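Local structure of CRISPR-associated endonuclease Cas12b (Alicyclobacillus acidoterrestris, 5U31) at residues L41-Q46 against K70-E75; A244-Q249 against R370-A375; H472-F477 against R508-S513; V599-P604 against A613-S618. The protein cuts invading DNA as an RNA-guided CRISPR endonuclease, recognising a protospacer adjacent motif and using a RuvC nuclease domain that works best with a divalent metal cation. The protein carries 3 engineered substitutions. All coordinates share one frame; numbering follows the deposited sequence.

Contact 1 (L41-Q46 against K70-E75)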
# COMPACT_ATOMS: atom_id res chain seq x y z
N LEU A 41 -10.25 -5.69 -32.08
CA LEU A 41 -9.63 -6.82 -31.40
C LEU A 41 -10.65 -7.63 -30.62
O LEU A 41 -10.60 -8.86 -30.61
CB LEU A 41 -8.51 -6.33 -30.48
CG LEU A 41 -7.27 -5.76 -31.18
CD1 LEU A 41 -6.32 -5.16 -30.15
CD2 LEU A 41 -6.58 -6.86 -31.98
N SER A 42 -11.60 -6.95 -29.96
CA SER A 42 -12.59 -7.66 -29.16
C SER A 42 -13.51 -8.52 -30.02
O SER A 42 -13.99 -9.56 -29.56
CB SER A 42 -13.42 -6.67 -28.33
OG SER A 42 -14.12 -5.77 -29.17
N LEU A 43 -13.77 -8.11 -31.26
CA LEU A 43 -14.58 -8.94 -32.15
C LEU A 43 -13.80 -10.15 -32.64
O LEU A 43 -14.35 -11.25 -32.72
CB LEU A 43 -15.11 -8.11 -33.32
CG LEU A 43 -15.98 -6.91 -32.92
CD1 LEU A 43 -16.36 -6.11 -34.14
CD2 LEU A 43 -17.21 -7.38 -32.18
N LEU A 44 -12.53 -9.96 -33.00
CA LEU A 44 -11.72 -11.11 -33.39
C LEU A 44 -11.66 -12.15 -32.28
O LEU A 44 -11.61 -13.35 -32.55
CB LEU A 44 -10.31 -10.66 -33.77
CG LEU A 44 -10.20 -9.62 -34.87
CD1 LEU A 44 -8.75 -9.18 -35.04
CD2 LEU A 44 -10.77 -10.15 -36.17
N ARG A 45 -11.68 -11.69 -31.02
CA ARG A 45 -11.60 -12.59 -29.87
C ARG A 45 -12.81 -13.51 -29.79
O ARG A 45 -12.68 -14.66 -29.37
CB ARG A 45 -11.46 -11.75 -28.61
CG ARG A 45 -11.43 -12.51 -27.31
CD ARG A 45 -11.21 -11.56 -26.15
NE ARG A 45 -11.31 -12.25 -24.87
CZ ARG A 45 -12.43 -12.32 -24.15
NH1 ARG A 45 -13.53 -11.72 -24.59
NH2 ARG A 45 -12.44 -12.97 -23.00
N GLN A 46 -13.98 -13.02 -30.23
CA GLN A 46 -15.27 -13.73 -30.22
C GLN A 46 -15.45 -14.60 -28.98
O GLN A 46 -15.78 -15.78 -29.04
CB GLN A 46 -15.47 -14.54 -31.50
CG GLN A 46 -14.29 -15.35 -31.97
CD GLN A 46 -14.26 -15.48 -33.47
OE1 GLN A 46 -14.95 -16.31 -34.05
NE2 GLN A 46 -13.45 -14.65 -34.12
N LYS A 70 -19.42 -12.86 -32.67
CA LYS A 70 -19.28 -13.54 -33.95
C LYS A 70 -20.23 -12.96 -34.98
O LYS A 70 -19.84 -12.72 -36.13
CB LYS A 70 -19.52 -15.04 -33.77
CG LYS A 70 -18.70 -15.62 -32.64
CD LYS A 70 -18.73 -17.12 -32.63
CE LYS A 70 -17.86 -17.65 -31.50
NZ LYS A 70 -17.74 -19.13 -31.56
N ALA A 71 -21.48 -12.70 -34.58
CA ALA A 71 -22.46 -12.14 -35.51
C ALA A 71 -22.04 -10.77 -36.00
O ALA A 71 -22.20 -10.44 -37.18
CB ALA A 71 -23.84 -12.07 -34.85
N GLU A 72 -21.49 -9.95 -35.11
CA GLU A 72 -21.01 -8.63 -35.51
C GLU A 72 -19.70 -8.73 -36.27
O GLU A 72 -19.46 -7.96 -37.21
CB GLU A 72 -20.85 -7.74 -34.28
CG GLU A 72 -20.38 -6.33 -34.58
CD GLU A 72 -20.25 -5.51 -33.32
OE1 GLU A 72 -20.77 -5.95 -32.28
OE2 GLU A 72 -19.62 -4.43 -33.37
N LEU A 73 -18.83 -9.66 -35.87
CA LEU A 73 -17.59 -9.87 -36.60
C LEU A 73 -17.88 -10.22 -38.06
O LEU A 73 -17.33 -9.59 -38.97
CB LEU A 73 -16.78 -10.98 -35.93
CG LEU A 73 -15.26 -11.06 -36.10
CD1 LEU A 73 -14.86 -12.47 -36.44
CD2 LEU A 73 -14.72 -10.07 -37.12
N LEU A 74 -18.75 -11.20 -38.28
CA LEU A 74 -19.06 -11.62 -39.64
C LEU A 74 -19.67 -10.49 -40.45
O LEU A 74 -19.38 -10.35 -41.64
CB LEU A 74 -19.98 -12.83 -39.60
CG LEU A 74 -19.32 -14.11 -39.10
CD1 LEU A 74 -20.35 -15.18 -38.87
CD2 LEU A 74 -18.28 -14.58 -40.10
N GLU A 75 -20.51 -9.67 -39.82
CA GLU A 75 -21.07 -8.51 -40.51
C GLU A 75 -19.97 -7.59 -41.03
O GLU A 75 -20.06 -7.08 -42.16
CB GLU A 75 -22.00 -7.73 -39.58
CG GLU A 75 -23.45 -8.17 -39.59
CD GLU A 75 -24.33 -7.24 -38.76
OE1 GLU A 75 -24.66 -7.60 -37.61
OE2 GLU A 75 -24.66 -6.14 -39.26

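Contact 2 (A244-Q249 against R370-A375). With nucleotides of chain B.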
# COMPACT_ATOMS: atom_id res chain seq x y z
N ALA A 244 -10.33 -20.63 -9.86
CA ALA A 244 -10.24 -22.09 -9.80
C ALA A 244 -9.57 -22.54 -8.51
O ALA A 244 -10.02 -23.51 -7.88
CB ALA A 244 -9.47 -22.61 -11.01
N LYS A 245 -8.51 -21.86 -8.09
CA LYS A 245 -7.85 -22.21 -6.84
C LYS A 245 -8.72 -21.94 -5.63
O LYS A 245 -8.50 -22.54 -4.57
CB LYS A 245 -6.52 -21.46 -6.73
CG LYS A 245 -5.50 -21.88 -7.79
CD LYS A 245 -4.44 -20.81 -8.01
CE LYS A 245 -3.61 -21.09 -9.26
NZ LYS A 245 -2.76 -19.93 -9.65
N LEU A 246 -9.72 -21.06 -5.75
CA LEU A 246 -10.65 -20.85 -4.65
C LEU A 246 -11.59 -22.04 -4.50
O LEU A 246 -11.79 -22.54 -3.39
CB LEU A 246 -11.45 -19.57 -4.88
CG LEU A 246 -10.97 -18.32 -4.14
CD1 LEU A 246 -11.90 -17.17 -4.44
CD2 LEU A 246 -10.90 -18.60 -2.65
N VAL A 247 -12.17 -22.49 -5.61
CA VAL A 247 -13.05 -23.66 -5.57
C VAL A 247 -12.28 -24.87 -5.05
O VAL A 247 -12.81 -25.67 -4.27
CB VAL A 247 -13.65 -23.93 -6.95
CG1 VAL A 247 -14.62 -25.09 -6.90
CG2 VAL A 247 -14.35 -22.68 -7.46
N GLU A 248 -11.03 -25.02 -5.47
CA GLU A 248 -10.20 -26.10 -4.92
C GLU A 248 -9.93 -25.87 -3.44
O GLU A 248 -9.93 -26.83 -2.66
CB GLU A 248 -8.90 -26.22 -5.70
CG GLU A 248 -9.08 -26.76 -7.11
CD GLU A 248 -7.77 -27.12 -7.79
OE1 GLU A 248 -6.71 -27.08 -7.11
OE2 GLU A 248 -7.80 -27.44 -8.99
N GLN A 249 -9.70 -24.62 -3.03
CA GLN A 249 -9.49 -24.34 -1.61
C GLN A 249 -10.71 -24.74 -0.79
O GLN A 249 -10.57 -25.33 0.29
CB GLN A 249 -9.17 -22.87 -1.40
CG GLN A 249 -7.69 -22.53 -1.47
CD GLN A 249 -7.41 -21.08 -1.11
OE1 GLN A 249 -7.97 -20.54 -0.16
NE2 GLN A 249 -6.53 -20.45 -1.89
N ARG A 370 -17.22 -16.64 1.74
CA ARG A 370 -17.61 -15.28 1.39
C ARG A 370 -16.80 -14.76 0.21
O ARG A 370 -17.35 -14.17 -0.73
CB ARG A 370 -17.46 -14.36 2.61
CG ARG A 370 -17.60 -12.88 2.28
CD ARG A 370 -18.21 -12.10 3.43
NE ARG A 370 -18.62 -10.76 3.02
CZ ARG A 370 -19.52 -10.04 3.67
NH1 ARG A 370 -19.85 -8.83 3.23
NH2 ARG A 370 -20.11 -10.53 4.75
N LYS A 371 -15.47 -14.95 0.24
CA LYS A 371 -14.64 -14.46 -0.86
C LYS A 371 -14.96 -15.16 -2.17
O LYS A 371 -14.76 -14.59 -3.24
CB LYS A 371 -13.16 -14.62 -0.51
CG LYS A 371 -12.75 -13.76 0.68
CD LYS A 371 -11.33 -14.04 1.13
CE LYS A 371 -10.97 -13.24 2.37
NZ LYS A 371 -9.62 -13.59 2.88
N LEU A 372 -15.47 -16.39 -2.09
CA LEU A 372 -15.87 -17.10 -3.30
C LEU A 372 -17.17 -16.54 -3.87
O LEU A 372 -17.33 -16.47 -5.09
CB LEU A 372 -16.02 -18.59 -2.98
CG LEU A 372 -16.22 -19.49 -4.19
CD1 LEU A 372 -15.08 -19.30 -5.17
CD2 LEU A 372 -16.31 -20.94 -3.73
N ASN A 373 -18.10 -16.13 -3.00
CA ASN A 373 -19.35 -15.57 -3.48
C ASN A 373 -19.16 -14.23 -4.15
O ASN A 373 -20.02 -13.81 -4.94
CB ASN A 373 -20.34 -15.44 -2.32
CG ASN A 373 -20.72 -16.78 -1.73
OD1 ASN A 373 -20.68 -17.81 -2.41
ND2 ASN A 373 -21.09 -16.78 -0.45
N HIS A 374 -18.05 -13.54 -3.88
CA HIS A 374 -17.77 -12.26 -4.50
C HIS A 374 -16.68 -12.34 -5.56
O HIS A 374 -16.52 -11.39 -6.33
CB HIS A 374 -17.37 -11.24 -3.43
CG HIS A 374 -18.47 -10.94 -2.45
ND1 HIS A 374 -18.26 -10.21 -1.30
CD2 HIS A 374 -19.78 -11.27 -2.46
CE1 HIS A 374 -19.40 -10.10 -0.64
NE2 HIS A 374 -20.34 -10.73 -1.33
N ALA A 375 -15.95 -13.45 -5.63
CA ALA A 375 -14.85 -13.56 -6.57
C ALA A 375 -15.36 -13.47 -8.01
O ALA A 375 -16.38 -14.06 -8.37
CB ALA A 375 -14.10 -14.88 -6.36
P G B 101 -10.38 -9.87 -1.07
OP1 G B 101 -10.46 -11.20 -0.42
OP2 G B 101 -11.63 -9.17 -1.46
O5' G B 101 -9.53 -8.91 -0.11
C5' G B 101 -8.26 -9.33 0.36
C4' G B 101 -7.51 -8.21 1.03
O4' G B 101 -7.13 -7.21 0.05
C3' G B 101 -8.30 -7.42 2.06
O3' G B 101 -8.40 -8.08 3.31
C2' G B 101 -7.53 -6.11 2.11
O2' G B 101 -6.32 -6.27 2.83
C1' G B 101 -7.20 -5.92 0.64
N9 G B 101 -8.25 -5.16 -0.05
C8 G B 101 -9.27 -5.67 -0.82
N7 G B 101 -10.06 -4.75 -1.29
C5 G B 101 -9.53 -3.56 -0.80
C6 G B 101 -9.96 -2.22 -0.98
O6 G B 101 -10.93 -1.80 -1.63
N1 G B 101 -9.13 -1.33 -0.30
C2 G B 101 -8.03 -1.67 0.45
N2 G B 101 -7.36 -0.66 1.02
N3 G B 101 -7.62 -2.92 0.62
C4 G B 101 -8.42 -3.80 -0.03

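Contact 3 (H472-F477 against R508-S513). With nucleotides of chain C.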
# COMPACT_ATOMS: atom_id res chain seq x y z
N HIS A 472 26.73 15.35 -11.54
CA HIS A 472 25.44 15.17 -12.19
C HIS A 472 25.42 13.86 -12.96
O HIS A 472 26.44 13.41 -13.50
CB HIS A 472 25.14 16.33 -13.13
CG HIS A 472 25.29 17.68 -12.49
ND1 HIS A 472 24.53 18.07 -11.41
CD2 HIS A 472 26.10 18.72 -12.78
CE1 HIS A 472 24.87 19.30 -11.06
NE2 HIS A 472 25.82 19.71 -11.87
N PHE A 473 24.25 13.23 -13.00
CA PHE A 473 24.06 12.03 -13.80
C PHE A 473 23.93 12.39 -15.27
O PHE A 473 23.47 13.48 -15.63
CB PHE A 473 22.81 11.27 -13.37
CG PHE A 473 22.76 10.92 -11.91
CD1 PHE A 473 23.49 9.85 -11.42
CD2 PHE A 473 21.95 11.64 -11.04
CE1 PHE A 473 23.43 9.52 -10.08
CE2 PHE A 473 21.90 11.31 -9.70
CZ PHE A 473 22.63 10.25 -9.22
N THR A 474 24.32 11.45 -16.14
CA THR A 474 24.08 11.62 -17.56
C THR A 474 22.77 10.94 -17.93
O THR A 474 22.43 9.88 -17.40
CB THR A 474 25.23 11.05 -18.39
OG1 THR A 474 25.28 9.62 -18.24
CG2 THR A 474 26.55 11.64 -17.93
N GLY A 475 22.01 11.58 -18.82
CA GLY A 475 20.69 11.08 -19.15
C GLY A 475 20.25 11.50 -20.53
O GLY A 475 20.90 12.29 -21.21
N GLU A 476 19.11 10.95 -20.94
CA GLU A 476 18.52 11.23 -22.24
C GLU A 476 17.03 11.48 -22.08
O GLU A 476 16.38 10.90 -21.21
CB GLU A 476 18.73 10.08 -23.23
CG GLU A 476 20.16 9.87 -23.70
CD GLU A 476 20.28 8.65 -24.60
OE1 GLU A 476 19.27 7.92 -24.72
OE2 GLU A 476 21.36 8.43 -25.18
N PHE A 477 16.50 12.36 -22.92
CA PHE A 477 15.06 12.50 -23.02
C PHE A 477 14.47 11.24 -23.62
O PHE A 477 15.08 10.59 -24.48
CB PHE A 477 14.69 13.71 -23.87
CG PHE A 477 14.89 15.03 -23.18
CD1 PHE A 477 14.00 15.46 -22.21
CD2 PHE A 477 15.94 15.86 -23.53
CE1 PHE A 477 14.17 16.67 -21.58
CE2 PHE A 477 16.12 17.08 -22.90
CZ PHE A 477 15.23 17.48 -21.93
N ARG A 508 15.37 9.35 -18.91
CA ARG A 508 16.14 8.17 -18.56
C ARG A 508 17.47 8.63 -17.97
O ARG A 508 18.24 9.33 -18.65
CB ARG A 508 16.37 7.27 -19.78
CG ARG A 508 15.17 7.15 -20.70
CD ARG A 508 15.40 6.11 -21.78
NE ARG A 508 15.01 4.78 -21.32
CZ ARG A 508 13.76 4.32 -21.34
NH1 ARG A 508 13.49 3.10 -20.89
NH2 ARG A 508 12.78 5.09 -21.80
N VAL A 509 17.73 8.24 -16.73
CA VAL A 509 18.89 8.72 -15.98
C VAL A 509 19.81 7.54 -15.69
O VAL A 509 19.35 6.50 -15.21
CB VAL A 509 18.47 9.42 -14.67
CG1 VAL A 509 19.67 9.97 -13.97
CG2 VAL A 509 17.46 10.52 -14.96
N GLN A 510 21.09 7.72 -15.98
CA GLN A 510 22.09 6.66 -15.88
C GLN A 510 22.84 6.79 -14.56
O GLN A 510 23.42 7.84 -14.28
CB GLN A 510 23.05 6.72 -17.07
CG GLN A 510 23.94 5.51 -17.25
CD GLN A 510 24.67 5.54 -18.58
OE1 GLN A 510 24.92 6.60 -19.16
NE2 GLN A 510 25.02 4.36 -19.09
N SER A 511 22.82 5.73 -13.76
CA SER A 511 23.48 5.74 -12.47
C SER A 511 25.00 5.64 -12.64
O SER A 511 25.50 5.18 -13.66
CB SER A 511 22.98 4.59 -11.60
OG SER A 511 23.48 3.35 -12.06
N GLN A 512 25.73 6.08 -11.61
CA GLN A 512 27.18 6.08 -11.68
C GLN A 512 27.72 4.69 -11.98
O GLN A 512 28.70 4.54 -12.73
CB GLN A 512 27.78 6.61 -10.38
CG GLN A 512 27.38 8.03 -10.06
CD GLN A 512 28.07 8.55 -8.83
OE1 GLN A 512 28.91 7.87 -8.24
NE2 GLN A 512 27.73 9.77 -8.42
N SER A 513 27.10 3.65 -11.41
CA SER A 513 27.48 2.29 -11.76
C SER A 513 27.19 2.01 -13.23
O SER A 513 28.07 1.53 -13.96
CB SER A 513 26.74 1.29 -10.87
OG SER A 513 26.74 -0.00 -11.45
P DG C 21 10.56 5.53 -24.81
OP1 DG C 21 11.16 5.56 -23.46
OP2 DG C 21 11.02 6.50 -25.83
O5' DG C 21 10.77 4.08 -25.42
C5' DG C 21 10.70 3.88 -26.82
C4' DG C 21 11.72 2.85 -27.25
O4' DG C 21 11.07 1.70 -27.84
C3' DG C 21 12.76 3.33 -28.26
O3' DG C 21 14.04 3.02 -27.78
C2' DG C 21 12.43 2.53 -29.52
C1' DG C 21 11.84 1.27 -28.93
N9 DG C 21 10.97 0.53 -29.83
C8 DG C 21 9.66 0.80 -30.13
N7 DG C 21 9.13 -0.05 -30.95
C5 DG C 21 10.15 -0.96 -31.21
C6 DG C 21 10.17 -2.11 -32.04
O6 DG C 21 9.25 -2.57 -32.73
N1 DG C 21 11.41 -2.74 -32.02
C2 DG C 21 12.49 -2.31 -31.29
N2 DG C 21 13.60 -3.05 -31.40
N3 DG C 21 12.49 -1.25 -30.51
C4 DG C 21 11.29 -0.62 -30.52

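Contact 4 (V599-P604 against A613-S618). With nucleotides of chain B.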
# COMPACT_ATOMS: atom_id res chain seq x y z
N VAL A 599 35.11 1.71 24.11
CA VAL A 599 35.16 0.65 23.11
C VAL A 599 33.85 0.68 22.32
O VAL A 599 32.76 0.74 22.92
CB VAL A 599 35.46 -0.71 23.76
CG1 VAL A 599 34.25 -1.65 23.77
CG2 VAL A 599 36.66 -1.38 23.08
N PRO A 600 33.90 0.73 20.99
CA PRO A 600 32.68 0.92 20.22
C PRO A 600 31.82 -0.34 20.19
O PRO A 600 32.28 -1.46 20.41
CB PRO A 600 33.18 1.27 18.81
CG PRO A 600 34.59 1.71 19.00
CD PRO A 600 35.10 0.89 20.16
N PHE A 601 30.54 -0.12 19.91
CA PHE A 601 29.58 -1.21 19.84
C PHE A 601 29.73 -1.93 18.51
O PHE A 601 29.78 -1.28 17.46
CB PHE A 601 28.16 -0.66 20.02
CG PHE A 601 27.10 -1.71 20.05
CD1 PHE A 601 26.03 -1.65 19.18
CD2 PHE A 601 27.17 -2.75 20.96
CE1 PHE A 601 25.04 -2.62 19.20
CE2 PHE A 601 26.19 -3.72 20.99
CZ PHE A 601 25.12 -3.66 20.11
N PHE A 602 29.82 -3.25 18.55
CA PHE A 602 29.94 -4.03 17.32
C PHE A 602 29.17 -5.33 17.46
O PHE A 602 28.82 -5.77 18.55
CB PHE A 602 31.41 -4.30 16.96
CG PHE A 602 32.16 -5.08 18.00
CD1 PHE A 602 32.26 -6.46 17.91
CD2 PHE A 602 32.79 -4.43 19.05
CE1 PHE A 602 32.95 -7.18 18.86
CE2 PHE A 602 33.49 -5.15 20.00
CZ PHE A 602 33.57 -6.53 19.91
N PHE A 603 28.89 -5.95 16.31
CA PHE A 603 28.24 -7.24 16.22
C PHE A 603 29.17 -8.24 15.55
O PHE A 603 29.85 -7.90 14.58
CB PHE A 603 26.95 -7.17 15.41
CG PHE A 603 25.79 -6.60 16.15
CD1 PHE A 603 25.53 -6.99 17.45
CD2 PHE A 603 24.97 -5.67 15.56
CE1 PHE A 603 24.46 -6.46 18.14
CE2 PHE A 603 23.90 -5.13 16.24
CZ PHE A 603 23.65 -5.53 17.53
N PRO A 604 29.24 -9.47 16.05
CA PRO A 604 30.02 -10.49 15.35
C PRO A 604 29.41 -10.80 14.00
O PRO A 604 28.19 -10.68 13.80
CB PRO A 604 29.96 -11.70 16.29
CG PRO A 604 28.76 -11.46 17.14
CD PRO A 604 28.64 -9.98 17.30
N ALA A 613 31.04 -5.91 12.73
CA ALA A 613 30.16 -4.85 12.24
C ALA A 613 30.13 -3.75 13.29
O ALA A 613 29.42 -3.86 14.29
CB ALA A 613 28.76 -5.38 11.95
N VAL A 614 30.88 -2.68 13.05
CA VAL A 614 31.06 -1.61 14.02
C VAL A 614 29.94 -0.59 13.87
O VAL A 614 29.66 -0.13 12.76
CB VAL A 614 32.43 -0.94 13.83
CG1 VAL A 614 32.60 0.19 14.82
CG2 VAL A 614 33.53 -1.96 14.00
N HIS A 615 29.30 -0.24 14.98
CA HIS A 615 28.27 0.79 14.96
C HIS A 615 28.89 2.16 14.72
O HIS A 615 29.82 2.57 15.43
CB HIS A 615 27.49 0.79 16.28
CG HIS A 615 26.38 1.79 16.33
ND1 HIS A 615 26.52 3.04 16.89
CD2 HIS A 615 25.10 1.72 15.89
CE1 HIS A 615 25.38 3.70 16.79
NE2 HIS A 615 24.50 2.92 16.19
N GLU A 616 28.38 2.87 13.71
CA GLU A 616 28.84 4.22 13.39
C GLU A 616 27.97 5.29 14.01
O GLU A 616 28.48 6.17 14.72
CB GLU A 616 28.89 4.41 11.87
CG GLU A 616 29.85 3.47 11.15
CD GLU A 616 31.07 4.19 10.60
OE1 GLU A 616 30.90 5.09 9.75
OE2 GLU A 616 32.19 3.85 11.03
N ARG A 617 26.66 5.25 13.77
CA ARG A 617 25.77 6.26 14.31
C ARG A 617 24.35 5.71 14.33
O ARG A 617 24.01 4.77 13.61
CB ARG A 617 25.82 7.55 13.48
CG ARG A 617 25.27 7.41 12.08
CD ARG A 617 25.77 8.53 11.18
NE ARG A 617 25.97 8.06 9.81
CZ ARG A 617 25.08 8.20 8.84
NH1 ARG A 617 23.93 8.81 9.09
NH2 ARG A 617 25.34 7.74 7.62
N SER A 618 23.53 6.32 15.19
CA SER A 618 22.09 6.11 15.17
C SER A 618 21.41 7.47 15.19
O SER A 618 21.92 8.42 15.79
CB SER A 618 21.62 5.26 16.36
OG SER A 618 21.99 3.90 16.20
P A B 6 23.82 0.71 23.83
OP1 A B 6 23.12 -0.58 24.03
OP2 A B 6 25.27 0.82 24.18
O5' A B 6 23.61 1.14 22.32
C5' A B 6 24.53 0.75 21.31
C4' A B 6 25.22 1.95 20.72
O4' A B 6 24.20 2.79 20.12
C3' A B 6 25.97 2.81 21.74
O3' A B 6 27.37 3.02 21.45
C2' A B 6 25.15 4.10 21.85
O2' A B 6 25.90 5.28 22.00
C1' A B 6 24.32 4.12 20.57
N9 A B 6 22.99 4.65 20.85
C8 A B 6 22.07 4.10 21.71
N7 A B 6 20.96 4.79 21.82
C5 A B 6 21.16 5.87 20.99
C6 A B 6 20.35 6.97 20.67
N6 A B 6 19.13 7.15 21.18
N1 A B 6 20.84 7.88 19.80
C2 A B 6 22.06 7.69 19.29
N3 A B 6 22.92 6.70 19.51
C4 A B 6 22.41 5.81 20.38
P G B 7 27.95 3.82 20.17
OP1 G B 7 27.03 3.79 19.03
OP2 G B 7 29.33 3.30 19.99
O5' G B 7 28.07 5.33 20.67
C5' G B 7 27.79 6.40 19.78
C4' G B 7 28.20 7.74 20.34
O4' G B 7 27.61 7.92 21.65
C3' G B 7 29.70 7.95 20.51
O3' G B 7 30.01 9.32 20.28
C2' G B 7 29.92 7.63 21.98
O2' G B 7 31.05 8.26 22.55
C1' G B 7 28.63 8.14 22.61
N9 G B 7 28.24 7.43 23.83
C8 G B 7 27.82 6.13 23.93
N7 G B 7 27.54 5.78 25.16
C5 G B 7 27.79 6.93 25.90
C6 G B 7 27.67 7.16 27.30
O6 G B 7 27.30 6.38 28.18
N1 G B 7 28.03 8.46 27.63
C2 G B 7 28.45 9.42 26.74
N2 G B 7 28.75 10.62 27.25
N3 G B 7 28.57 9.21 25.44
C4 G B 7 28.22 7.96 25.10

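Contact 1 (L41-Q46 against K70-E75)
Apolar packing comes first where Leu43 and Leu73 meet, one of two places where the backbones of 41-46 and 70-75 come within 5.5 Å, CA to CA, the other being Gln46 with Lys70. Leu73 reaches across with CG turned away from its own backbone N (chi1 -156°), and that branch point rests 3.5 Å from the carbonyl O of Leu43. Its two methyl groups then part company: CD2 meets CD2 of Leu44 at 4.1 Å, the two side chains crossing at about a right angle, while CD1 turns to the amide end of Gln46.

Mixed contacts flank this centre. On one flank the extended Glu72 lays its carboxylate against both methyl groups of Leu43, with OE2 3.7 Å from CD1, while OE1 is engaged in a salt bridge with Lys64. On the other, the aliphatic part of Lys70 passes across Gln46 at roughly a right angle, CG to CB 3.6 Å, so that the methylenes rather than the ammonium group do the touching.

The one side-chain hydrogen bond among these residues stays within 41-46. Gln46, the first residue beyond the helix and with positive phi, folds back at chi2 (-149°) and gives NE2 to the carbonyl O of Leu44 at 2.7 Å; the donor stands above the carbonyl plane. This fixes the amide with NE2 3.5 Å from Leu73 CD1.

The short helical segments approach to 8.7 Å at 116°, a steep crossing of helices 17-45 and 66-83 that packs the end of one helix onto the side of another in the largely helical REC1 domain.

Contact 2 (A244-Q249 against R370-A375)
Leu246 and Leu372 pack the long helix 216-257 against the end of helix 358-374, two helices of the REC1 domain packed roughly antiparallel, at 147°, with their short segments 10.3 Å apart. Leu246 shows how one side chain can serve such a wide pairing. Its CB already touches the other helix, 3.7 Å from CD1 of Leu372. From there chi1 of -99° sets CG, which carries the chain over as it slides past Leu372 in the opposite direction. Of the two methyl groups that branch from CG, CD1 rather than CD2 is the one that reaches the other segment: it lies 3.7 Å from CB of Ala375, the first residue to leave the helix, and 3.9 Å from Leu372 CD1.

That leucine methyl is therefore held from two neighbouring positions of helix 216-257, since CG2 of Val247 also approaches it, at 4.1 Å. Tyr243 extends the same apolar patch, touching both Leu372 and Ala375.

The contact is shallow and lies at the surface, and RNA runs along one margin, where Lys371 and Ala375 approach phosphates. Lys371 starts out toward helix 216-257 but its extended chain leads away to the phosphate of G101 of chain B. The methylenes, not the amine, come nearest: CD is 3.4 Å from OP1, whereas NZ stands 4.2 Å from that oxygen.

Contact 3 (H472-F477 against R508-S513)
The ring of Phe473 obliquely meets the end of strand 502-510 and the turn after it: Val509 CG1, the carbonyl O of Gln510, Ser511 CA and Gln512 CG are all grouped about it. The second flat group, the guanidinium of Arg508, is modelled with OP1 of DG21 of chain C at its edge, near its plane, but NH2 and OP1 are too close for that detail to be trusted. These groups project from an antiparallel strand pair, 473-483 with 502-510, which WED-II contributes to the wedge (WED) sheet. Arg508 is known to bind the phosphate lock of the target strand; Gly479, further along the first strand, contributes its amide nitrogen to the same site.

Phe473 is anchored at its base as well as its ring, with CB 3.5 Å from Val509 CG1. Its CD1 lies at a like 3.5 Å from Gln510 O, while Phe464 on the adjoining strand packs against both Phe473 and Val509.

Between the strands, Glu476 and Arg508 exchange backbone bonds in both directions, Glu476 N to Arg508 O at 2.9 Å and Arg508 N to Glu476 O at 3.0 Å. This antiparallel hydrogen-bonded pair secures the root of the arginine, whose chain then bends at chi3 (87°) on its way to the DNA. Next to it Gly475 lies opposite Val509 in a non-hydrogen-bonded pair, the CA atoms only 4.3 Å apart.

Beyond the glycine, Thr474 and Gln510 lie side by side and point the same way. Their backbones are joined by Gln510 N to Thr474 O at 2.9 Å, and OG1 of Thr474 stands 3.2 Å from OE1 of Gln510.

Contact 4 (V599-P604 against A613-S618)
Phe601 and His615 both hold CG opposite their backbone N (chi1 -176° and -178°), and this shared choice carries the two rings to the same RNA backbone. CB of His615 then sits at the edge of the phenyl ring, 4.1 Å from Phe601 CD1, and C5' of A6 of chain B lies over one phenyl face, 3.5 Å from CD1. O4' of A6 lies over one face of the imidazole, toward its rim, with Arg617 N on the opposite face. The phosphate of G7 of chain B is modelled too close to this ring for its bonding to be read.

The strands beneath form an antiparallel hairpin at the margin of the RuvC sheet. A nearly straight bond from His615 N to Phe601 O, 2.7 Å, ties the two RNA-binding residues together, while Phe603 and Ala613 exchange a pair of backbone hydrogen bonds. Between these bonds Phe602 CA makes a CH...O contact of 3.1 Å with Ala613 O.

NE2 of His615 is hydrogen-bonded to Ser618 OG at 2.7 Å, which should restrain the rotation of the imidazole. Phe583 meets that ring edge-to-face. Chemically, Phe601 and a serine-steadied His615 thus meet sugar-phosphate atoms of the guide, whereas Ser618 touches the adenine of A6.

Along the chain the four contacts follow in series, each closing before the next opens. Contacts 1 and 2 belong to the helical REC1 domain; their centres are 31 Å apart, and helix 216-257, which carries one segment of contact 2, also packs against helix 17-45 of contact 1 through Met229 and Trp232. Contact 3 lies in the antiparallel wedge (WED) sheet, on two strands of WED-II, and contact 4 in the mixed RuvC sheet, with 35 Å between their centres. Contacts 1 and 4, 69 Å apart, fall on opposite sides of the chain's centre. The series thus runs from REC to NUC lobe, and contacts 2, 3 and 4 meet nucleic acid, as befits a guide channel between the lobes.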